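Pumilio domain-containing protein 7 (Caenorhabditis elegans, PDB 3V71) binds a consensus sequence in mRNA 3'-UTRs, modulating mRNA expression and stability, and acts redundantly with puf-5 and puf-6 in oocyte formation and early embryonic divisions. Local coordinates at residues A[37-42]-A[76-81]; A[192-197]-A[207-212]; A[263-268]-A[308-313]. One frame throughout, in Å; residues are numbered along the deposited sequence.

How the interactions relate
The three contacts follow one another along an elongated, all-helical Pumilio-repeat chain, each closing before the next opens. Interaction 1 (37-42 with 76-81) joins predicted repeats 1 and 2, interaction 2 (192-197 with 207-212) lies at predicted repeat 5, and interaction 3 (263-268 with 308-313) joins predicted repeats 7 and 8. Centres of interactions 1 and 2 are about 37 Å apart and those of 2 and 3 about 34 Å; interactions 1 and 3, about 58 Å apart, lie on opposite sides of the chain's centre. RNA meets interaction 3 directly, through Lys-267, Tyr-268 and Phe-312, whereas the nearest atoms of interactions 1 and 2 are about 14 and 11 Å from it.

Interaction 1. Residues A[37-42]-A[76-81]; sequences ANYPLD and QKLVEL
Tyr-39 and Leu-78 meet where two successive units of the Pumilio (PUF) repeat array lie against each other: 37-42 is the loop that follows helix 29-37, and 76-81 is the end of helix 71-80. The contact is apolar, and no hydrogen bond crosses between the segments. Its centre is the tyrosine ring. With CG swung opposite the main-chain nitrogen (chi1 -178°), the ring reaches across to the helix, where Leu-78 CD2 comes to 3.5 Å from Tyr-39 CZ, the two side chains crossing at about a right angle. Lys-77 contributes its aliphatic part, CG lying 4.0 Å from Tyr-39 CD2; the chain bends at chi2 and runs past the tyrosine in the opposite direction. Phe-52 and Arg-48 of helix 46-56 also touch Tyr-39, so the ring is held between neighbouring helices.

The second apolar group gathers round one methyl, Leu-81 CD2. It lies at the ring's edge, 4.0 Å from Tyr-39 CD2, and Leu-41 CG approaches the same methyl.

The polar link comes from outside: the Arg-48 side chain donates to both carbonyls, NH1 to Pro-40 O and NH2 to Leu-81 O, bridging the segments, while Leu-81 CD2 packs 3.8 Å from Pro-40 O.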
loop_
_atom_site.group_PDB
_atom_site.type_symbol
_atom_site.label_atom_id
_atom_site.label_comp_id
_atom_site.label_asym_id
_atom_site.label_seq_id
_atom_site.Cartn_x
_atom_site.Cartn_y
_atom_site.Cartn_z
ATOM N N ALA A 37 16.703 25.133 17.243
ATOM C CA ALA A 37 16.898 26.460 16.671
ATOM C C ALA A 37 18.376 26.809 16.509
ATOM O O ALA A 37 18.850 27.072 15.399
ATOM C CB ALA A 37 16.197 27.509 17.532
ATOM N N ASN A 38 19.100 26.800 17.622
ATOM C CA ASN A 38 20.489 27.238 17.630
ATOM C C ASN A 38 21.494 26.099 17.699
ATOM O O ASN A 38 22.558 26.231 18.300
ATOM C CB ASN A 38 20.719 28.225 18.769
ATOM C CG ASN A 38 19.896 27.890 19.986
ATOM O OD1 ASN A 38 19.659 26.719 20.276
ATOM N ND2 ASN A 38 19.430 28.914 20.693
ATOM N N TYR A 39 21.154 24.975 17.084
ATOM C CA TYR A 39 22.149 23.947 16.842
ATOM C C TYR A 39 22.963 24.415 15.640
ATOM O O TYR A 39 22.431 24.575 14.541
ATOM C CB TYR A 39 21.497 22.584 16.583
ATOM C CG TYR A 39 22.487 21.457 16.383
ATOM C CD1 TYR A 39 23.228 20.958 17.445
ATOM C CD2 TYR A 39 22.676 20.889 15.128
ATOM C CE1 TYR A 39 24.137 19.924 17.262
ATOM C CE2 TYR A 39 23.577 19.858 14.936
ATOM C CZ TYR A 39 24.307 19.377 16.004
ATOM O OH TYR A 39 25.205 18.346 15.807
ATOM N N PRO A 40 24.253 24.681 15.860
ATOM C CA PRO A 40 25.131 25.196 14.809
ATOM C C PRO A 40 25.051 24.383 13.517
ATOM O O PRO A 40 25.011 23.145 13.541
ATOM C CB PRO A 40 26.533 25.096 15.433
ATOM C CG PRO A 40 26.362 24.291 16.698
ATOM C CD PRO A 40 24.961 24.513 17.137
ATOM N N LEU A 41 25.022 25.101 12.396
ATOM C CA LEU A 41 24.967 24.488 11.075
ATOM C C LEU A 41 26.381 24.206 10.590
ATOM O O LEU A 41 26.603 23.333 9.747
ATOM C CB LEU A 41 24.228 25.398 10.090
ATOM C CG LEU A 41 22.718 25.555 10.326
ATOM C CD1 LEU A 41 22.409 26.253 11.653
ATOM C CD2 LEU A 41 22.064 26.294 9.170
ATOM N N ASP A 42 27.337 24.948 11.137
ATOM C CA ASP A 42 28.739 24.711 10.840
ATOM C C ASP A 42 29.180 23.405 11.485
ATOM O O ASP A 42 29.354 23.327 12.700
ATOM C CB ASP A 42 29.598 25.874 11.343
ATOM C CG ASP A 42 31.084 25.650 11.103
ATOM O OD1 ASP A 42 31.447 25.052 10.067
ATOM O OD2 ASP A 42 31.893 26.070 11.956
ATOM N N GLN A 76 16.860 14.060 15.503
ATOM C CA GLN A 76 16.583 14.258 14.092
ATOM C C GLN A 76 17.405 15.399 13.545
ATOM O O GLN A 76 18.018 15.283 12.490
ATOM C CB GLN A 76 15.105 14.530 13.875
ATOM C CG GLN A 76 14.244 13.292 14.042
ATOM C CD GLN A 76 12.841 13.510 13.538
ATOM O OE1 GLN A 76 12.649 13.880 12.380
ATOM N NE2 GLN A 76 11.847 13.307 14.408
ATOM N N LYS A 77 17.416 16.504 14.275
ATOM C CA LYS A 77 18.241 17.640 13.908
ATOM C C LYS A 77 19.676 17.178 13.751
ATOM O O LYS A 77 20.354 17.572 12.813
ATOM C CB LYS A 77 18.152 18.734 14.966
ATOM C CG LYS A 77 18.806 20.036 14.558
ATOM C CD LYS A 77 18.056 20.710 13.427
ATOM C CE LYS A 77 18.598 22.111 13.179
ATOM N NZ LYS A 77 17.814 22.832 12.138
ATOM N N LEU A 78 20.133 16.327 14.665
ATOM C CA LEU A 78 21.500 15.809 14.602
ATOM C C LEU A 78 21.748 15.040 13.315
ATOM O O LEU A 78 22.867 14.987 12.817
ATOM C CB LEU A 78 21.790 14.869 15.773
ATOM C CG LEU A 78 21.863 15.351 17.219
ATOM C CD1 LEU A 78 22.558 14.271 18.024
ATOM C CD2 LEU A 78 22.611 16.662 17.344
ATOM N N VAL A 79 20.687 14.436 12.796
ATOM C CA VAL A 79 20.777 13.520 11.669
ATOM C C VAL A 79 20.824 14.238 10.318
ATOM O O VAL A 79 21.691 13.955 9.481
ATOM C CB VAL A 79 19.614 12.502 11.712
ATOM C CG1 VAL A 79 19.518 11.715 10.412
ATOM C CG2 VAL A 79 19.794 11.568 12.896
ATOM N N GLU A 80 19.901 15.168 10.106
ATOM C CA GLU A 80 19.857 15.887 8.842
ATOM C C GLU A 80 21.142 16.667 8.579
ATOM O O GLU A 80 21.545 16.833 7.424
ATOM C CB GLU A 80 18.646 16.812 8.778
ATOM C CG GLU A 80 18.254 17.409 10.105
ATOM C CD GLU A 80 17.274 18.551 9.944
ATOM O OE1 GLU A 80 17.511 19.405 9.059
ATOM O OE2 GLU A 80 16.268 18.588 10.689
ATOM N N LEU A 81 21.786 17.131 9.650
ATOM C CA LEU A 81 23.015 17.919 9.537
ATOM C C LEU A 81 24.287 17.075 9.678
ATOM O O LEU A 81 25.395 17.593 9.582
ATOM C CB LEU A 81 23.025 19.054 10.569
ATOM C CG LEU A 81 22.056 20.231 10.387
ATOM C CD1 LEU A 81 20.651 19.889 10.846
ATOM C CD2 LEU A 81 22.556 21.452 11.137
#

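Interaction 2. Residues A[192-197]-A[207-212]; sequences DRLAEN and IQLLHS
Leu-194 points its side chain at helix 203-218 and lies over the backbone between Leu-209 and Leu-210. It is the last helical residue of helix 183-194, and Ala-195 already leaves helical geometry, so the contact sits where the chain turns out of one helix before coming back in the next. Both helices belong to the array of Pumilio repeats, and the pairing falls at the end of predicted repeat 5.

The CD1 branch of Leu-194 comes to 3.7 Å from Leu-210 N. Beside it, Leu-209 crosses the Leu-194 side chain at about a right angle, its CB 4.2 Å from Leu-194 CD1. Leu-210 returns the contact from the other segment: its CG, placed opposite the main-chain nitrogen (chi1 -169°), carries the branch toward helix 183-194. There Leu-210 CD1 packs 3.9 Å from Leu-194 CB, while Leu-210 CD2 comes to 3.6 Å from Ala-195 CB. Ile-207 starts off facing away, yet its CD1 methyl reaches back to 4.1 Å from Leu-194 O.

Val-158 touches both Leu-194 and Leu-209, extending the cluster toward the preceding part of the array. On the flank, Arg-193 NH1 and Glu-196 OE1 form a salt bridge of 3.0 Å within their own segment. Since no hydrogen bond joins the two segments, their association here rests on apolar contact among largely buried aliphatic groups, the three leucines at its core, rather than on directional polar bonds.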
loop_
_atom_site.group_PDB
_atom_site.type_symbol
_atom_site.label_atom_id
_atom_site.label_comp_id
_atom_site.label_asym_id
_atom_site.label_seq_id
_atom_site.Cartn_x
_atom_site.Cartn_y
_atom_site.Cartn_z
ATOM N N ASP A 192 3.866 -0.360 -6.889
ATOM C CA ASP A 192 3.926 0.985 -7.435
ATOM C C ASP A 192 5.365 1.347 -7.821
ATOM O O ASP A 192 5.613 1.992 -8.841
ATOM C CB ASP A 192 3.399 1.975 -6.401
ATOM C CG ASP A 192 2.925 3.265 -7.025
ATOM O OD1 ASP A 192 3.536 3.690 -8.029
ATOM O OD2 ASP A 192 1.935 3.845 -6.523
ATOM N N ARG A 193 6.305 0.894 -6.999
ATOM C CA ARG A 193 7.708 1.269 -7.088
ATOM C C ARG A 193 8.420 0.517 -8.208
ATOM O O ARG A 193 9.217 1.096 -8.950
ATOM C CB ARG A 193 8.379 0.982 -5.737
ATOM C CG ARG A 193 9.696 1.699 -5.458
ATOM C CD ARG A 193 9.511 3.208 -5.312
ATOM N NE ARG A 193 10.718 3.873 -4.811
ATOM C CZ ARG A 193 11.888 3.902 -5.448
ATOM N NH1 ARG A 193 12.033 3.291 -6.619
ATOM N NH2 ARG A 193 12.921 4.536 -4.908
ATOM N N LEU A 194 8.132 -0.776 -8.328
ATOM C CA LEU A 194 8.766 -1.619 -9.340
ATOM C C LEU A 194 8.269 -1.341 -10.758
ATOM O O LEU A 194 8.993 -1.550 -11.730
ATOM C CB LEU A 194 8.534 -3.091 -9.017
ATOM C CG LEU A 194 9.265 -3.629 -7.794
ATOM C CD1 LEU A 194 8.849 -5.071 -7.537
ATOM C CD2 LEU A 194 10.779 -3.500 -7.972
ATOM N N ALA A 195 7.028 -0.879 -10.867
ATOM C CA ALA A 195 6.379 -0.692 -12.155
ATOM C C ALA A 195 6.361 0.769 -12.589
ATOM O O ALA A 195 5.651 1.142 -13.522
ATOM C CB ALA A 195 4.962 -1.234 -12.094
ATOM N N GLU A 196 7.141 1.601 -11.910
ATOM C CA GLU A 196 7.103 3.038 -12.151
ATOM C C GLU A 196 8.115 3.426 -13.203
ATOM O O GLU A 196 8.926 2.605 -13.618
ATOM C CB GLU A 196 7.411 3.804 -10.866
ATOM C CG GLU A 196 8.845 3.631 -10.399
ATOM C CD GLU A 196 9.227 4.611 -9.307
ATOM O OE1 GLU A 196 10.344 4.475 -8.761
ATOM O OE2 GLU A 196 8.415 5.516 -9.001
ATOM N N ASN A 197 8.064 4.685 -13.624
ATOM C CA ASN A 197 9.063 5.232 -14.533
ATOM C C ASN A 197 9.473 4.255 -15.626
ATOM O O ASN A 197 10.554 3.663 -15.561
ATOM C CB ASN A 197 10.310 5.670 -13.759
ATOM C CG ASN A 197 10.052 6.860 -12.855
ATOM O OD1 ASN A 197 9.040 7.551 -12.988
ATOM N ND2 ASN A 197 10.977 7.110 -11.931
ATOM N N ILE A 207 11.254 -4.918 -13.482
ATOM C CA ILE A 207 10.179 -5.694 -14.095
ATOM C C ILE A 207 10.311 -7.181 -13.822
ATOM O O ILE A 207 9.312 -7.891 -13.719
ATOM C CB ILE A 207 10.125 -5.463 -15.614
ATOM C CG1 ILE A 207 9.664 -4.039 -15.907
ATOM C CG2 ILE A 207 9.186 -6.438 -16.271
ATOM C CD1 ILE A 207 8.372 -3.677 -15.222
ATOM N N GLN A 208 11.540 -7.662 -13.714
ATOM C CA GLN A 208 11.749 -9.071 -13.427
ATOM C C GLN A 208 11.418 -9.347 -11.973
ATOM O O GLN A 208 11.065 -10.469 -11.604
ATOM C CB GLN A 208 13.192 -9.489 -13.723
ATOM C CG GLN A 208 13.558 -9.526 -15.201
ATOM C CD GLN A 208 14.934 -10.133 -15.442
ATOM O OE1 GLN A 208 15.152 -11.327 -15.203
ATOM N NE2 GLN A 208 15.873 -9.310 -15.908
ATOM N N LEU A 209 11.539 -8.314 -11.146
ATOM C CA LEU A 209 11.291 -8.455 -9.718
ATOM C C LEU A 209 9.799 -8.394 -9.468
ATOM O O LEU A 209 9.270 -9.116 -8.625
ATOM C CB LEU A 209 12.022 -7.367 -8.927
ATOM C CG LEU A 209 13.544 -7.504 -8.845
ATOM C CD1 LEU A 209 14.193 -6.180 -8.479
ATOM C CD2 LEU A 209 13.951 -8.607 -7.874
ATOM N N LEU A 210 9.129 -7.530 -10.222
ATOM C CA LEU A 210 7.676 -7.421 -10.183
ATOM C C LEU A 210 7.021 -8.730 -10.589
ATOM O O LEU A 210 6.030 -9.150 -9.995
ATOM C CB LEU A 210 7.211 -6.316 -11.128
ATOM C CG LEU A 210 5.755 -5.864 -11.052
ATOM C CD1 LEU A 210 5.421 -5.381 -9.647
ATOM C CD2 LEU A 210 5.501 -4.768 -12.075
ATOM N N HIS A 211 7.585 -9.368 -11.610
ATOM C CA HIS A 211 6.988 -10.562 -12.179
ATOM C C HIS A 211 6.974 -11.727 -11.200
ATOM O O HIS A 211 5.977 -12.438 -11.094
ATOM C CB HIS A 211 7.676 -10.969 -13.487
ATOM C CG HIS A 211 6.986 -12.096 -14.192
ATOM N ND1 HIS A 211 5.824 -11.920 -14.917
ATOM C CD2 HIS A 211 7.266 -13.420 -14.248
ATOM C CE1 HIS A 211 5.431 -13.084 -15.403
ATOM N NE2 HIS A 211 6.285 -14.011 -15.007
ATOM N N SER A 212 8.081 -11.928 -10.492
ATOM C CA SER A 212 8.169 -13.019 -9.524
ATOM C C SER A 212 7.207 -12.750 -8.381
ATOM O O SER A 212 6.658 -13.672 -7.777
ATOM C CB SER A 212 9.591 -13.158 -8.980
ATOM O OG SER A 212 9.948 -12.025 -8.206
#

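Interaction 3. Residues A[263-268]-A[308-313]; sequences MSQDKY and DILLFH. With nucleotides of chain B.
Gln-265 lays its aliphatic stem on the imidazole of His-313, an unusual CH-pi contact: CB sits 3.6 Å from the ring centroid and 23° off the ring normal. The glutamine then runs on, extended beyond CG, over the rim of the ring, with OE1 3.4 Å from His-313 CD2 and the amide plane turned 67° from that of the imidazole. Its NE2 donates to Leu-261 O, which holds the amide, and touches Ile-309 CG2 at 3.7 Å. The histidine is fixed as well, because ND1 accepts from the backbone nitrogens of Tyr-315 and Gly-316 and so caps the start of helix 316-330. Next to this pair, Ser-264 CB packs against Leu-310 CD2, while Ser-264 OG bonds to Leu-260 O.

These are successive units of the Pumilio array, predicted repeats 7 and 8, at matching places just ahead of helices 269-279 and 316-330, which as in other PUF proteins probably line the RNA-binding surface. Asp-266 occupies the equivalent capping position to His-313: its OD1 accepts from Tyr-268 N at 2.7 Å, the donor lying 43° out of the carboxylate plane, and also from Ala-269 N.

The RNA runs past both turns. Lys-267, bent at its last torsion, donates from NZ to O2' and O3' of G5 of chain B, each at 3.2 Å. Tyr-268 brings CD1 to 3.3 Å from O2 of U6 of chain B, at the ring edge, and Phe-312 O lies 2.9 Å from N4 of C3 of chain B.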
loop_
_atom_site.group_PDB
_atom_site.type_symbol
_atom_site.label_atom_id
_atom_site.label_comp_id
_atom_site.label_asym_id
_atom_site.label_seq_id
_atom_site.Cartn_x
_atom_site.Cartn_y
_atom_site.Cartn_z
ATOM N N MET A 263 -17.931 -14.830 -6.666
ATOM C CA MET A 263 -17.148 -13.697 -6.170
ATOM C C MET A 263 -18.006 -12.473 -5.931
ATOM O O MET A 263 -17.753 -11.720 -5.006
ATOM C CB MET A 263 -16.029 -13.342 -7.142
ATOM C CG MET A 263 -15.120 -14.509 -7.476
ATOM S SD MET A 263 -13.503 -13.963 -8.033
ATOM C CE MET A 263 -12.847 -13.296 -6.507
ATOM N N SER A 264 -19.015 -12.280 -6.777
ATOM C CA SER A 264 -19.936 -11.157 -6.661
ATOM C C SER A 264 -20.777 -11.222 -5.393
ATOM O O SER A 264 -21.437 -10.253 -5.025
ATOM C CB SER A 264 -20.858 -11.093 -7.876
ATOM O OG SER A 264 -20.121 -10.836 -9.054
ATOM N N GLN A 265 -20.751 -12.367 -4.728
ATOM C CA GLN A 265 -21.538 -12.549 -3.520
ATOM C C GLN A 265 -20.678 -12.484 -2.265
ATOM O O GLN A 265 -21.179 -12.538 -1.149
ATOM C CB GLN A 265 -22.294 -13.870 -3.592
ATOM C CG GLN A 265 -23.243 -13.942 -4.773
ATOM C CD GLN A 265 -23.879 -15.304 -4.911
ATOM O OE1 GLN A 265 -24.514 -15.791 -3.988
ATOM N NE2 GLN A 265 -23.698 -15.936 -6.066
ATOM N N ASP A 266 -19.373 -12.371 -2.454
ATOM C CA ASP A 266 -18.460 -12.268 -1.334
ATOM C C ASP A 266 -18.459 -10.819 -0.883
ATOM O O ASP A 266 -18.529 -9.907 -1.713
ATOM C CB ASP A 266 -17.054 -12.724 -1.744
ATOM C CG ASP A 266 -16.047 -12.626 -0.607
ATOM O OD1 ASP A 266 -15.386 -11.574 -0.480
ATOM O OD2 ASP A 266 -15.910 -13.600 0.164
ATOM N N LYS A 267 -18.399 -10.611 0.430
ATOM C CA LYS A 267 -18.347 -9.262 0.979
ATOM C C LYS A 267 -17.205 -8.461 0.371
ATOM O O LYS A 267 -17.375 -7.297 0.013
ATOM C CB LYS A 267 -18.189 -9.300 2.497
ATOM C CG LYS A 267 -18.372 -7.956 3.166
ATOM C CD LYS A 267 -17.837 -8.006 4.576
ATOM C CE LYS A 267 -18.054 -6.677 5.293
ATOM N NZ LYS A 267 -19.482 -6.451 5.697
ATOM N N TYR A 268 -16.048 -9.097 0.245
ATOM C CA TYR A 268 -14.836 -8.406 -0.184
ATOM C C TYR A 268 -14.528 -8.528 -1.673
ATOM O O TYR A 268 -14.054 -7.571 -2.292
ATOM C CB TYR A 268 -13.637 -8.885 0.636
ATOM C CG TYR A 268 -13.878 -8.785 2.118
ATOM C CD1 TYR A 268 -13.970 -7.548 2.744
ATOM C CD2 TYR A 268 -14.035 -9.923 2.891
ATOM C CE1 TYR A 268 -14.204 -7.451 4.103
ATOM C CE2 TYR A 268 -14.262 -9.837 4.249
ATOM C CZ TYR A 268 -14.345 -8.601 4.853
ATOM O OH TYR A 268 -14.569 -8.517 6.209
ATOM N N ASP A 308 -30.549 -12.842 -11.957
ATOM C CA ASP A 308 -31.526 -12.914 -10.878
ATOM C C ASP A 308 -30.820 -13.039 -9.536
ATOM O O ASP A 308 -31.115 -12.306 -8.601
ATOM C CB ASP A 308 -32.481 -14.102 -11.062
ATOM C CG ASP A 308 -33.585 -13.829 -12.083
ATOM O OD1 ASP A 308 -34.070 -12.679 -12.153
ATOM O OD2 ASP A 308 -33.974 -14.771 -12.812
ATOM N N ILE A 309 -29.895 -13.982 -9.436
ATOM C CA ILE A 309 -29.169 -14.194 -8.191
ATOM C C ILE A 309 -28.544 -12.909 -7.681
ATOM O O ILE A 309 -28.718 -12.538 -6.519
ATOM C CB ILE A 309 -28.063 -15.240 -8.353
ATOM C CG1 ILE A 309 -28.686 -16.610 -8.610
ATOM C CG2 ILE A 309 -27.179 -15.268 -7.120
ATOM C CD1 ILE A 309 -27.823 -17.513 -9.430
ATOM N N LEU A 310 -27.818 -12.227 -8.554
ATOM C CA LEU A 310 -27.114 -11.023 -8.154
ATOM C C LEU A 310 -28.042 -9.905 -7.703
ATOM O O LEU A 310 -27.799 -9.311 -6.664
ATOM C CB LEU A 310 -26.202 -10.530 -9.272
ATOM C CG LEU A 310 -24.984 -11.394 -9.619
ATOM C CD1 LEU A 310 -24.096 -10.622 -10.563
ATOM C CD2 LEU A 310 -24.199 -11.834 -8.382
ATOM N N LEU A 311 -29.087 -9.617 -8.480
ATOM C CA LEU A 311 -30.037 -8.534 -8.169
ATOM C C LEU A 311 -30.583 -8.564 -6.746
ATOM O O LEU A 311 -30.959 -7.532 -6.185
ATOM C CB LEU A 311 -31.238 -8.570 -9.107
ATOM C CG LEU A 311 -31.172 -7.916 -10.475
ATOM C CD1 LEU A 311 -32.531 -8.021 -11.137
ATOM C CD2 LEU A 311 -30.747 -6.472 -10.346
ATOM N N PHE A 312 -30.659 -9.752 -6.168
ATOM C CA PHE A 312 -31.281 -9.895 -4.870
ATOM C C PHE A 312 -30.252 -10.162 -3.794
ATOM O O PHE A 312 -30.586 -10.338 -2.625
ATOM C CB PHE A 312 -32.341 -10.987 -4.921
ATOM C CG PHE A 312 -33.463 -10.675 -5.865
ATOM C CD1 PHE A 312 -34.494 -9.829 -5.481
ATOM C CD2 PHE A 312 -33.476 -11.200 -7.144
ATOM C CE1 PHE A 312 -35.519 -9.524 -6.350
ATOM C CE2 PHE A 312 -34.502 -10.897 -8.017
ATOM C CZ PHE A 312 -35.523 -10.058 -7.618
ATOM N N HIS A 313 -28.987 -10.173 -4.186
ATOM C CA HIS A 313 -27.932 -10.433 -3.228
ATOM C C HIS A 313 -27.545 -9.143 -2.529
ATOM O O HIS A 313 -27.600 -8.066 -3.126
ATOM C CB HIS A 313 -26.715 -11.093 -3.892
ATOM C CG HIS A 313 -25.826 -11.792 -2.917
ATOM N ND1 HIS A 313 -24.839 -11.136 -2.209
ATOM C CD2 HIS A 313 -25.810 -13.075 -2.488
ATOM C CE1 HIS A 313 -24.241 -11.993 -1.402
ATOM N NE2 HIS A 313 -24.809 -13.178 -1.553
ATOM P P G B 5 -24.725 -0.347 4.473
ATOM O OP1 G B 5 -24.274 -0.147 5.865
ATOM O OP2 G B 5 -24.746 0.820 3.555
ATOM O "O5'" G B 5 -23.898 -1.536 3.817
ATOM C "C5'" G B 5 -23.552 -2.692 4.568
ATOM C "C4'" G B 5 -22.558 -3.553 3.828
ATOM O "O4'" G B 5 -22.850 -3.512 2.411
ATOM C "C3'" G B 5 -21.107 -3.113 3.901
ATOM O "O3'" G B 5 -20.464 -3.489 5.103
ATOM C "C2'" G B 5 -20.499 -3.746 2.655
ATOM O "O2'" G B 5 -20.224 -5.127 2.864
ATOM C "C1'" G B 5 -21.656 -3.631 1.670
ATOM N N9 G B 5 -21.519 -2.461 0.786
ATOM C C8 G B 5 -21.912 -1.154 0.944
ATOM N N7 G B 5 -21.616 -0.415 -0.101
ATOM C C5 G B 5 -20.995 -1.293 -0.979
ATOM C C6 G B 5 -20.449 -1.103 -2.268
ATOM O O6 G B 5 -20.393 -0.068 -2.930
ATOM N N1 G B 5 -19.930 -2.274 -2.805
ATOM C C2 G B 5 -19.924 -3.501 -2.187
ATOM N N2 G B 5 -19.373 -4.519 -2.871
ATOM N N3 G B 5 -20.427 -3.701 -0.980
ATOM C C4 G B 5 -20.937 -2.557 -0.450
ATOM P P U B 6 -19.413 -2.486 5.798
ATOM O OP1 U B 6 -18.989 -3.122 7.065
ATOM O OP2 U B 6 -20.053 -1.147 5.843
ATOM O "O5'" U B 6 -18.199 -2.465 4.769
ATOM C "C5'" U B 6 -17.075 -1.621 4.979
ATOM C "C4'" U B 6 -15.794 -2.417 5.048
ATOM O "O4'" U B 6 -15.646 -3.216 3.848
ATOM C "C3'" U B 6 -14.507 -1.609 5.114
ATOM O "O3'" U B 6 -14.218 -1.139 6.417
ATOM C "C2'" U B 6 -13.465 -2.581 4.574
ATOM O "O2'" U B 6 -13.031 -3.474 5.591
ATOM C "C1'" U B 6 -14.277 -3.374 3.542
ATOM N N1 U B 6 -14.028 -2.903 2.152
ATOM C C2 U B 6 -13.119 -3.654 1.416
ATOM O O2 U B 6 -12.568 -4.639 1.877
ATOM N N3 U B 6 -12.868 -3.208 0.142
ATOM C C4 U B 6 -13.436 -2.111 -0.479
ATOM O O4 U B 6 -13.110 -1.829 -1.643
ATOM C C5 U B 6 -14.370 -1.389 0.347
ATOM C C6 U B 6 -14.627 -1.787 1.606
ATOM P P C B 3 -33.114 -6.678 6.375
ATOM O OP1 C B 3 -33.062 -6.288 7.811
ATOM O OP2 C B 3 -32.828 -8.084 5.979
ATOM O "O5'" C B 3 -32.268 -5.661 5.485
ATOM C "C5'" C B 3 -31.480 -4.638 6.087
ATOM C "C4'" C B 3 -31.110 -3.566 5.092
ATOM O "O4'" C B 3 -30.413 -4.181 3.971
ATOM C "C3'" C B 3 -32.293 -2.820 4.478
ATOM O "O3'" C B 3 -31.869 -1.514 4.078
ATOM C "C2'" C B 3 -32.564 -3.646 3.232
ATOM O "O2'" C B 3 -33.311 -2.975 2.242
ATOM C "C1'" C B 3 -31.133 -3.921 2.781
ATOM N N1 C B 3 -30.975 -5.075 1.875
ATOM C C2 C B 3 -30.885 -4.824 0.498
ATOM O O2 C B 3 -30.973 -3.659 0.077
ATOM N N3 C B 3 -30.717 -5.863 -0.349
ATOM C C4 C B 3 -30.632 -7.101 0.137
ATOM N N4 C B 3 -30.474 -8.093 -0.738
ATOM C C5 C B 3 -30.711 -7.381 1.537
ATOM C C6 C B 3 -30.875 -6.346 2.369
#